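Long-range contacts in TbpB (Actinobacillus pleuropneumoniae, PDB 3HOL), which probably binds host transferrin at the bacterial surface as the lipoprotein component of the transferrin receptor, serving iron acquisition: residues V44-I49 and S256-F261; A132-E137 and G154-L159; G139-L144 and E222-F227. All blocks are in the same frame, centred on the assembly; numbering follows the deposited sequence.

How the interactions relate
All three contacts gather at one end of a single beta barrel, that of strands 119-133 to 257-265, on the same side of the chain's centre. Interactions 2 and 3 lie closest, about 10 Å between centres, and their segments alternate along the chain, both drawing on the long loop that joins strand 119-133 to strand 171-178. Interaction 1 sits, centre to centre, about 14 Å from interaction 2 and about 18 Å from interaction 3, and its two segments enclose both in sequence. Strands 119-133 and 257-265 are sheet neighbours, and Val-44 N meets Ala-132 O at 2.8 Å, a probable hydrogen bond. Interactions 1 and 2 attach loops to the barrel's last and first strands, and interaction 3 joins two loops beside them.

Interaction 1: residues V44-I49 and S256-F261; sequences VDISDI and SLFAVF
Ile-46 lays its branched side chain against the start of Phe-258, crossing it at about a right angle. The outer methyl CD1 of Ile-46 lies 3.7 Å from Phe-258 CB. One carbon further in, Ile-46 CG1 rests on the backbone, 3.9 Å from Leu-257 C. Because CG1 stands beside the backbone N (chi1 -56°), the longer branch runs past the Leu-257 peptide to Phe-258 CB, and CG2 meets the same CB and the ring atom CD1. Strand 257-265 belongs to the antiparallel beta barrel of this lobe, pairing there with strands 119-133 and 245-251, whereas 46-49 is irregular chain between strands 43-44 and 50-52. Across this boundary the contact is wholly apolar between side chains. Phe-258 points its CB at the loop, with CG anti to the backbone N (chi1 177°), which carries CE1 out to a second isoleucine: Ile-49 CD1 approaches it obliquely at 3.8 Å. Val-32, from strand 29-33 of the neighbouring five-stranded sheet, touches both isoleucines and Phe-258, and Val-251 of the barrel packs against Ile-49 and the phenylalanine.

Interaction 2: residues A132-E137 and G154-L159; sequences ANLNNE and GKRVGL
Asn-133 gives its backbone N-H to Gly-154 O, joining the end of barrel strand 119-133 to a later part of the long loop that follows it. The bond is 2.9 Å long and nearly straight, 168° at the hydrogen, and the donor lies in the carbonyl plane. Lys-155 O is almost as near the same nitrogen, but its angle is too poor for a hydrogen bond. Two weaker backbone contacts flank this bond: the CA-H of Ala-132 is directed at Gly-154 O, and in the reverse sense the CA-H of Lys-155 is directed at Asn-133 O. The methyl of Ala-132 rests on the turning chain, 3.4 Å from Lys-155 O and 3.6 Å from Arg-156 O. Leu-134 lies over the peptide between Lys-155 and Arg-156, with CG 3.8 Å from Arg-156 N and CD2 3.9 Å from Lys-155 CB; the leucine and lysine side chains cross at about a right angle. Gly-154 takes a positive phi (66°), a conformation that favours glycine. Farther out, Ser-37 OG bonds to Lys-155 O, and Arg-140 NH1 adds a second donor to Gly-154 O. Lys-155 NZ is held by Asn-142 OD1, while Arg-156 NH1 reaches Gly-96 O. At the strand end, Asn-133 forms an Asx turn: its OD1 accepts from Asn-135 N at 2.9 Å, with the donor tilted 22° from the carbonyl plane.

Interaction 3: residues G139-L144 and E222-F227; sequences GRPNYL and ESYNFF
Arg-140 lies in the angle between two touching aromatic rings, meeting them with different parts of its side chain. Its CG stands over one face of Tyr-224, 3.6 Å from the ring centroid and 16° off the normal, a CH-pi contact. Farther along, Phe-226 CE1 lies over one face of the guanidinium, 3.8 Å from Arg-140 NE; the planes of guanidinium and phenylalanine ring are 62° apart, far from a parallel stack. Tyr-224 CD2 in turn lies over the Phe-226 face. The chain of Arg-140 is extended from CG to NE, which brings the NE-H to Tyr-224 OH at 3.1 Å, at the guanidinium edge; this hydrogen bond is somewhat doubtful because the position of the hydroxyl is uncertain. Pro-141 then fills in beside the same two aromatics, its CG 3.9 Å from Tyr-224 CB and its CD 3.9 Å from Phe-226 CZ. Tyr-224 CD1 also packs on Gly-139 O. Toward the outer end, Leu-144 CD2 touches Glu-222 OE1 at 3.9 Å. The contact joins two irregular loops at one end of the barrel, one following strand 119-133 and the other preceding strand 231-239. Asn-131 OD1 takes Arg-140 NH2, and NH1 is bonded too, so the guanidinium is fixed in rotation and the buried charge is probably stabilised by carbonyl-type oxygens and by the adjoining aromatic ring.

Interaction 1: residues V44-I49 and S256-F261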
loop_
_atom_site.group_PDB
_atom_site.type_symbol
_atom_site.label_atom_id
_atom_site.label_comp_id
_atom_site.label_asym_id
_atom_site.label_seq_id
_atom_site.Cartn_x
_atom_site.Cartn_y
_atom_site.Cartn_z
ATOM N N VAL A 44 21.794 -23.652 -8.998
ATOM C CA VAL A 44 21.402 -22.798 -7.886
ATOM C C VAL A 44 20.287 -21.854 -8.395
ATOM O O VAL A 44 20.476 -21.096 -9.377
ATOM C CB VAL A 44 22.593 -22.010 -7.282
ATOM C CG1 VAL A 44 22.138 -20.929 -6.254
ATOM C CG2 VAL A 44 23.618 -22.977 -6.612
ATOM N N ASP A 45 19.137 -21.932 -7.730
ATOM C CA ASP A 45 17.907 -21.305 -8.233
ATOM C C ASP A 45 17.715 -19.927 -7.625
ATOM O O ASP A 45 18.411 -19.567 -6.686
ATOM C CB ASP A 45 16.697 -22.190 -7.878
ATOM C CG ASP A 45 16.630 -23.463 -8.734
ATOM O OD1 ASP A 45 17.210 -23.522 -9.827
ATOM O OD2 ASP A 45 16.025 -24.425 -8.262
ATOM N N ILE A 46 16.750 -19.164 -8.144
ATOM C CA ILE A 46 16.323 -17.939 -7.483
ATOM C C ILE A 46 15.885 -18.306 -6.073
ATOM O O ILE A 46 15.072 -19.226 -5.904
ATOM C CB ILE A 46 15.158 -17.268 -8.266
ATOM C CG1 ILE A 46 15.560 -17.006 -9.737
ATOM C CG2 ILE A 46 14.689 -15.955 -7.599
ATOM C CD1 ILE A 46 16.670 -15.951 -9.878
ATOM N N SER A 47 16.451 -17.629 -5.068
ATOM C CA SER A 47 16.013 -17.839 -3.690
ATOM C C SER A 47 16.333 -16.597 -2.887
ATOM O O SER A 47 17.073 -15.716 -3.348
ATOM C CB SER A 47 16.724 -19.064 -3.073
ATOM O OG SER A 47 18.044 -18.682 -2.753
ATOM N N ASP A 48 15.779 -16.526 -1.680
ATOM C CA ASP A 48 16.089 -15.467 -0.722
ATOM C C ASP A 48 15.686 -14.101 -1.251
ATOM O O ASP A 48 16.423 -13.149 -1.118
ATOM C CB ASP A 48 17.583 -15.437 -0.354
ATOM C CG ASP A 48 18.019 -16.665 0.401
ATOM O OD1 ASP A 48 17.209 -17.176 1.207
ATOM O OD2 ASP A 48 19.171 -17.118 0.190
ATOM N N ILE A 49 14.505 -14.014 -1.834
ATOM C CA ILE A 49 13.975 -12.714 -2.257
ATOM C C ILE A 49 13.713 -11.849 -1.008
ATOM O O ILE A 49 13.148 -12.345 -0.026
ATOM C CB ILE A 49 12.699 -12.893 -3.066
ATOM C CG1 ILE A 49 13.002 -13.721 -4.341
ATOM C CG2 ILE A 49 12.155 -11.530 -3.423
ATOM C CD1 ILE A 49 11.784 -14.346 -4.998
ATOM N N SER A 256 13.864 -20.498 -12.335
ATOM C CA SER A 256 14.981 -20.264 -13.277
ATOM C C SER A 256 15.119 -18.791 -13.726
ATOM O O SER A 256 16.035 -18.462 -14.471
ATOM C CB SER A 256 14.787 -21.109 -14.518
ATOM O OG SER A 256 13.613 -20.684 -15.189
ATOM N N LEU A 257 14.193 -17.935 -13.298
ATOM C CA LEU A 257 14.189 -16.529 -13.720
ATOM C C LEU A 257 13.437 -15.668 -12.726
ATOM O O LEU A 257 12.411 -16.102 -12.166
ATOM C CB LEU A 257 13.619 -16.394 -15.133
ATOM C CG LEU A 257 14.192 -15.115 -15.733
ATOM C CD1 LEU A 257 15.167 -15.344 -16.899
ATOM C CD2 LEU A 257 13.068 -14.153 -16.020
ATOM N N PHE A 258 13.978 -14.470 -12.473
ATOM C CA PHE A 258 13.339 -13.438 -11.653
ATOM C C PHE A 258 13.312 -12.204 -12.510
ATOM O O PHE A 258 14.353 -11.723 -12.926
ATOM C CB PHE A 258 14.189 -13.214 -10.395
ATOM C CG PHE A 258 13.703 -12.127 -9.453
ATOM C CD1 PHE A 258 12.842 -12.433 -8.382
ATOM C CD2 PHE A 258 14.210 -10.813 -9.544
ATOM C CE1 PHE A 258 12.477 -11.465 -7.449
ATOM C CE2 PHE A 258 13.829 -9.824 -8.635
ATOM C CZ PHE A 258 12.972 -10.147 -7.577
ATOM N N ALA A 259 12.116 -11.703 -12.798
ATOM C CA ALA A 259 11.951 -10.558 -13.664
ATOM C C ALA A 259 11.352 -9.391 -12.886
ATOM O O ALA A 259 10.552 -9.586 -11.994
ATOM C CB ALA A 259 11.016 -10.949 -14.848
ATOM N N VAL A 260 11.733 -8.171 -13.221
ATOM C CA VAL A 260 11.166 -6.958 -12.615
ATOM C C VAL A 260 10.779 -5.988 -13.724
ATOM O O VAL A 260 11.276 -6.096 -14.832
ATOM C CB VAL A 260 12.166 -6.194 -11.655
ATOM C CG1 VAL A 260 12.547 -7.050 -10.420
ATOM C CG2 VAL A 260 13.490 -5.778 -12.417
ATOM N N PHE A 261 9.898 -5.033 -13.423
ATOM C CA PHE A 261 9.478 -4.080 -14.456
ATOM C C PHE A 261 8.973 -2.819 -13.799
ATOM O O PHE A 261 8.619 -2.815 -12.629
ATOM C CB PHE A 261 8.406 -4.703 -15.391
ATOM C CG PHE A 261 7.284 -5.395 -14.658
ATOM C CD1 PHE A 261 6.159 -4.692 -14.227
ATOM C CD2 PHE A 261 7.338 -6.762 -14.424
ATOM C CE1 PHE A 261 5.122 -5.335 -13.540
ATOM C CE2 PHE A 261 6.303 -7.412 -13.725
ATOM C CZ PHE A 261 5.199 -6.692 -13.289
#

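Interaction 2: residues A132-E137 and G154-L159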
loop_
_atom_site.group_PDB
_atom_site.type_symbol
_atom_site.label_atom_id
_atom_site.label_comp_id
_atom_site.label_asym_id
_atom_site.label_seq_id
_atom_site.Cartn_x
_atom_site.Cartn_y
_atom_site.Cartn_z
ATOM N N ALA A 132 21.575 -20.026 -11.931
ATOM C CA ALA A 132 22.902 -20.515 -12.341
ATOM C C ALA A 132 22.839 -22.031 -12.533
ATOM O O ALA A 132 22.474 -22.764 -11.603
ATOM C CB ALA A 132 23.991 -20.145 -11.316
ATOM N N ASN A 133 23.187 -22.497 -13.725
ATOM C CA ASN A 133 23.119 -23.946 -14.029
ATOM C C ASN A 133 24.307 -24.379 -14.824
ATOM O O ASN A 133 24.375 -24.132 -16.037
ATOM C CB ASN A 133 21.858 -24.336 -14.795
ATOM C CG ASN A 133 21.551 -25.841 -14.711
ATOM O OD1 ASN A 133 22.457 -26.646 -14.513
ATOM N ND2 ASN A 133 20.260 -26.217 -14.901
ATOM N N LEU A 134 25.224 -25.050 -14.132
ATOM C CA LEU A 134 26.465 -25.551 -14.727
ATOM C C LEU A 134 26.335 -26.936 -15.344
ATOM O O LEU A 134 27.287 -27.422 -15.975
ATOM C CB LEU A 134 27.561 -25.605 -13.666
ATOM C CG LEU A 134 28.512 -24.412 -13.588
ATOM C CD1 LEU A 134 29.332 -24.505 -12.304
ATOM C CD2 LEU A 134 29.414 -24.334 -14.800
ATOM N N ASN A 135 25.183 -27.575 -15.149
ATOM C CA ASN A 135 24.971 -28.920 -15.679
ATOM C C ASN A 135 25.109 -29.020 -17.195
ATOM O O ASN A 135 24.403 -28.329 -17.944
ATOM C CB ASN A 135 23.625 -29.464 -15.225
ATOM C CG ASN A 135 23.594 -29.731 -13.743
ATOM O OD1 ASN A 135 24.435 -30.462 -13.211
ATOM N ND2 ASN A 135 22.645 -29.120 -13.056
ATOM N N ASN A 136 26.032 -29.881 -17.644
ATOM C CA ASN A 136 26.236 -30.119 -19.076
ATOM C C ASN A 136 24.965 -30.435 -19.826
ATOM O O ASN A 136 24.812 -30.047 -20.975
ATOM C CB ASN A 136 27.248 -31.251 -19.316
ATOM C CG ASN A 136 28.687 -30.731 -19.501
ATOM O OD1 ASN A 136 28.944 -29.516 -19.464
ATOM N ND2 ASN A 136 29.632 -31.661 -19.701
ATOM N N GLU A 137 24.050 -31.127 -19.158
ATOM C CA GLU A 137 22.781 -31.530 -19.750
ATOM C C GLU A 137 21.945 -30.301 -20.128
ATOM O O GLU A 137 21.274 -30.313 -21.163
ATOM C CB GLU A 137 22.008 -32.413 -18.753
ATOM C CG GLU A 137 20.900 -33.271 -19.345
ATOM C CD GLU A 137 19.685 -32.459 -19.827
ATOM O OE1 GLU A 137 19.333 -31.434 -19.183
ATOM O OE2 GLU A 137 19.093 -32.851 -20.864
ATOM N N GLY A 154 24.855 -17.802 -17.968
ATOM C CA GLY A 154 23.992 -18.417 -16.977
ATOM C C GLY A 154 24.512 -19.717 -16.387
ATOM O O GLY A 154 23.749 -20.447 -15.729
ATOM N N LYS A 155 25.810 -20.002 -16.578
ATOM C CA LYS A 155 26.368 -21.267 -16.087
ATOM C C LYS A 155 26.797 -21.183 -14.654
ATOM O O LYS A 155 25.996 -21.465 -13.760
ATOM C CB LYS A 155 27.486 -21.823 -17.019
ATOM C CG LYS A 155 26.967 -22.140 -18.397
ATOM C CD LYS A 155 27.985 -22.983 -19.167
ATOM C CE LYS A 155 27.367 -24.039 -20.042
ATOM N NZ LYS A 155 28.434 -24.953 -20.579
ATOM N N ARG A 156 28.029 -20.746 -14.389
ATOM C CA ARG A 156 28.418 -20.537 -13.018
ATOM C C ARG A 156 27.714 -19.337 -12.361
ATOM O O ARG A 156 27.500 -19.315 -11.141
ATOM C CB ARG A 156 29.932 -20.350 -12.907
ATOM C CG ARG A 156 30.396 -20.418 -11.465
ATOM C CD ARG A 156 31.960 -20.277 -11.395
ATOM N NE ARG A 156 32.449 -18.914 -11.670
ATOM C CZ ARG A 156 32.404 -17.885 -10.823
ATOM N NH1 ARG A 156 32.881 -16.743 -11.219
ATOM N NH2 ARG A 156 31.875 -17.967 -9.587
ATOM N N VAL A 157 27.353 -18.356 -13.181
ATOM C CA VAL A 157 26.777 -17.095 -12.680
ATOM C C VAL A 157 25.491 -16.766 -13.444
ATOM O O VAL A 157 25.461 -16.815 -14.681
ATOM C CB VAL A 157 27.767 -15.933 -12.883
ATOM C CG1 VAL A 157 27.144 -14.578 -12.462
ATOM C CG2 VAL A 157 29.069 -16.181 -12.114
ATOM N N GLY A 158 24.440 -16.378 -12.729
ATOM C CA GLY A 158 23.173 -16.074 -13.396
ATOM C C GLY A 158 23.412 -15.017 -14.465
ATOM O O GLY A 158 24.205 -14.090 -14.244
ATOM N N LEU A 159 22.735 -15.157 -15.607
ATOM C CA LEU A 159 22.681 -14.106 -16.606
ATOM C C LEU A 159 21.766 -12.957 -16.166
ATOM O O LEU A 159 20.606 -13.204 -15.803
ATOM C CB LEU A 159 22.128 -14.659 -17.905
ATOM C CG LEU A 159 21.801 -13.656 -19.035
ATOM C CD1 LEU A 159 23.063 -12.931 -19.526
ATOM C CD2 LEU A 159 21.154 -14.376 -20.196
#

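Interaction 3: residues G139-L144 and E222-F227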
loop_
_atom_site.group_PDB
_atom_site.type_symbol
_atom_site.label_atom_id
_atom_site.label_comp_id
_atom_site.label_asym_id
_atom_site.label_seq_id
_atom_site.Cartn_x
_atom_site.Cartn_y
_atom_site.Cartn_z
ATOM N N GLY A 139 22.624 -27.436 -21.315
ATOM C CA GLY A 139 22.977 -26.907 -22.621
ATOM C C GLY A 139 22.970 -25.388 -22.746
ATOM O O GLY A 139 22.660 -24.855 -23.810
ATOM N N ARG A 140 23.346 -24.698 -21.682
ATOM C CA ARG A 140 23.451 -23.237 -21.723
ATOM C C ARG A 140 24.633 -22.835 -22.590
ATOM O O ARG A 140 25.586 -23.609 -22.728
ATOM C CB ARG A 140 23.508 -22.641 -20.324
ATOM C CG ARG A 140 22.108 -22.627 -19.685
ATOM C CD ARG A 140 22.077 -22.115 -18.272
ATOM N NE ARG A 140 20.708 -22.213 -17.786
ATOM C CZ ARG A 140 20.221 -21.597 -16.717
ATOM N NH1 ARG A 140 20.984 -20.820 -15.941
ATOM N NH2 ARG A 140 18.947 -21.791 -16.395
ATOM N N PRO A 141 24.556 -21.644 -23.210
ATOM C CA PRO A 141 25.541 -21.268 -24.230
ATOM C C PRO A 141 26.898 -20.881 -23.643
ATOM O O PRO A 141 26.975 -20.215 -22.628
ATOM C CB PRO A 141 24.890 -20.055 -24.930
ATOM C CG PRO A 141 23.547 -19.849 -24.279
ATOM C CD PRO A 141 23.621 -20.537 -22.937
ATOM N N ASN A 142 27.964 -21.274 -24.323
ATOM C CA ASN A 142 29.297 -20.941 -23.897
ATOM C C ASN A 142 29.764 -19.570 -24.430
ATOM O O ASN A 142 30.294 -18.730 -23.672
ATOM C CB ASN A 142 30.226 -22.061 -24.373
ATOM C CG ASN A 142 30.340 -23.178 -23.377
ATOM O OD1 ASN A 142 30.036 -23.030 -22.203
ATOM N ND2 ASN A 142 30.807 -24.317 -23.844
ATOM N N TYR A 143 29.564 -19.345 -25.724
ATOM C CA TYR A 143 30.137 -18.187 -26.396
ATOM C C TYR A 143 29.135 -17.408 -27.238
ATOM O O TYR A 143 28.704 -17.879 -28.281
ATOM C CB TYR A 143 31.349 -18.617 -27.248
ATOM C CG TYR A 143 32.323 -19.536 -26.515
ATOM C CD1 TYR A 143 32.990 -19.099 -25.375
ATOM C CD2 TYR A 143 32.579 -20.848 -26.973
ATOM C CE1 TYR A 143 33.923 -19.932 -24.710
ATOM C CE2 TYR A 143 33.483 -21.710 -26.285
ATOM C CZ TYR A 143 34.164 -21.226 -25.165
ATOM O OH TYR A 143 35.045 -22.026 -24.446
ATOM N N LEU A 144 28.766 -16.203 -26.787
ATOM C CA LEU A 144 27.866 -15.308 -27.562
ATOM C C LEU A 144 28.346 -13.858 -27.430
ATOM O O LEU A 144 27.695 -12.987 -26.819
ATOM C CB LEU A 144 26.403 -15.450 -27.122
ATOM C CG LEU A 144 25.655 -16.754 -27.388
ATOM C CD1 LEU A 144 24.380 -16.855 -26.516
ATOM C CD2 LEU A 144 25.323 -16.927 -28.903
ATOM N N GLU A 222 23.848 -22.439 -28.550
ATOM C CA GLU A 222 23.726 -21.039 -28.978
ATOM C C GLU A 222 22.282 -20.521 -29.090
ATOM O O GLU A 222 22.026 -19.309 -28.992
ATOM C CB GLU A 222 24.450 -20.823 -30.305
ATOM C CG GLU A 222 25.956 -20.936 -30.180
ATOM C CD GLU A 222 26.700 -20.319 -31.361
ATOM O OE1 GLU A 222 26.311 -19.222 -31.834
ATOM O OE2 GLU A 222 27.690 -20.936 -31.804
ATOM N N SER A 223 21.351 -21.442 -29.295
ATOM C CA SER A 223 19.958 -21.091 -29.394
ATOM C C SER A 223 19.185 -21.303 -28.056
ATOM O O SER A 223 17.969 -21.242 -28.045
ATOM C CB SER A 223 19.310 -21.879 -30.553
ATOM O OG SER A 223 18.925 -23.185 -30.140
ATOM N N TYR A 224 19.888 -21.566 -26.955
ATOM C CA TYR A 224 19.250 -21.752 -25.651
ATOM C C TYR A 224 18.368 -20.546 -25.325
ATOM O O TYR A 224 18.781 -19.389 -25.485
ATOM C CB TYR A 224 20.287 -21.950 -24.557
ATOM C CG TYR A 224 19.722 -22.289 -23.186
ATOM C CD1 TYR A 224 19.554 -23.607 -22.784
ATOM C CD2 TYR A 224 19.370 -21.283 -22.272
ATOM C CE1 TYR A 224 19.041 -23.921 -21.503
ATOM C CE2 TYR A 224 18.853 -21.591 -21.014
ATOM C CZ TYR A 224 18.699 -22.907 -20.634
ATOM O OH TYR A 224 18.198 -23.211 -19.387
ATOM N N ASN A 225 17.177 -20.836 -24.825
ATOM C CA ASN A 225 16.172 -19.825 -24.537
ATOM C C ASN A 225 16.020 -19.716 -23.023
ATOM O O ASN A 225 15.559 -20.657 -22.372
ATOM C CB ASN A 225 14.855 -20.204 -25.258
ATOM C CG ASN A 225 13.653 -19.434 -24.729
ATOM O OD1 ASN A 225 13.795 -18.338 -24.199
ATOM N ND2 ASN A 225 12.474 -20.005 -24.855
ATOM N N PHE A 226 16.465 -18.599 -22.439
ATOM C CA PHE A 226 16.395 -18.403 -20.976
ATOM C C PHE A 226 14.965 -18.174 -20.404
ATOM O O PHE A 226 14.788 -18.150 -19.176
ATOM C CB PHE A 226 17.311 -17.244 -20.573
ATOM C CG PHE A 226 18.746 -17.658 -20.483
ATOM C CD1 PHE A 226 19.242 -18.249 -19.320
ATOM C CD2 PHE A 226 19.583 -17.553 -21.602
ATOM C CE1 PHE A 226 20.591 -18.689 -19.259
ATOM C CE2 PHE A 226 20.905 -17.976 -21.542
ATOM C CZ PHE A 226 21.418 -18.536 -20.380
ATOM N N PHE A 227 13.989 -17.975 -21.295
ATOM C CA PHE A 227 12.650 -17.442 -20.927
ATOM C C PHE A 227 11.549 -18.434 -21.310
ATOM O O PHE A 227 10.540 -18.047 -21.919
ATOM C CB PHE A 227 12.412 -16.101 -21.670
ATOM C CG PHE A 227 13.631 -15.183 -21.650
ATOM C CD1 PHE A 227 13.972 -14.507 -20.495
ATOM C CD2 PHE A 227 14.441 -15.033 -22.793
ATOM C CE1 PHE A 227 15.103 -13.680 -20.437
ATOM C CE2 PHE A 227 15.579 -14.216 -22.750
ATOM C CZ PHE A 227 15.906 -13.538 -21.567
#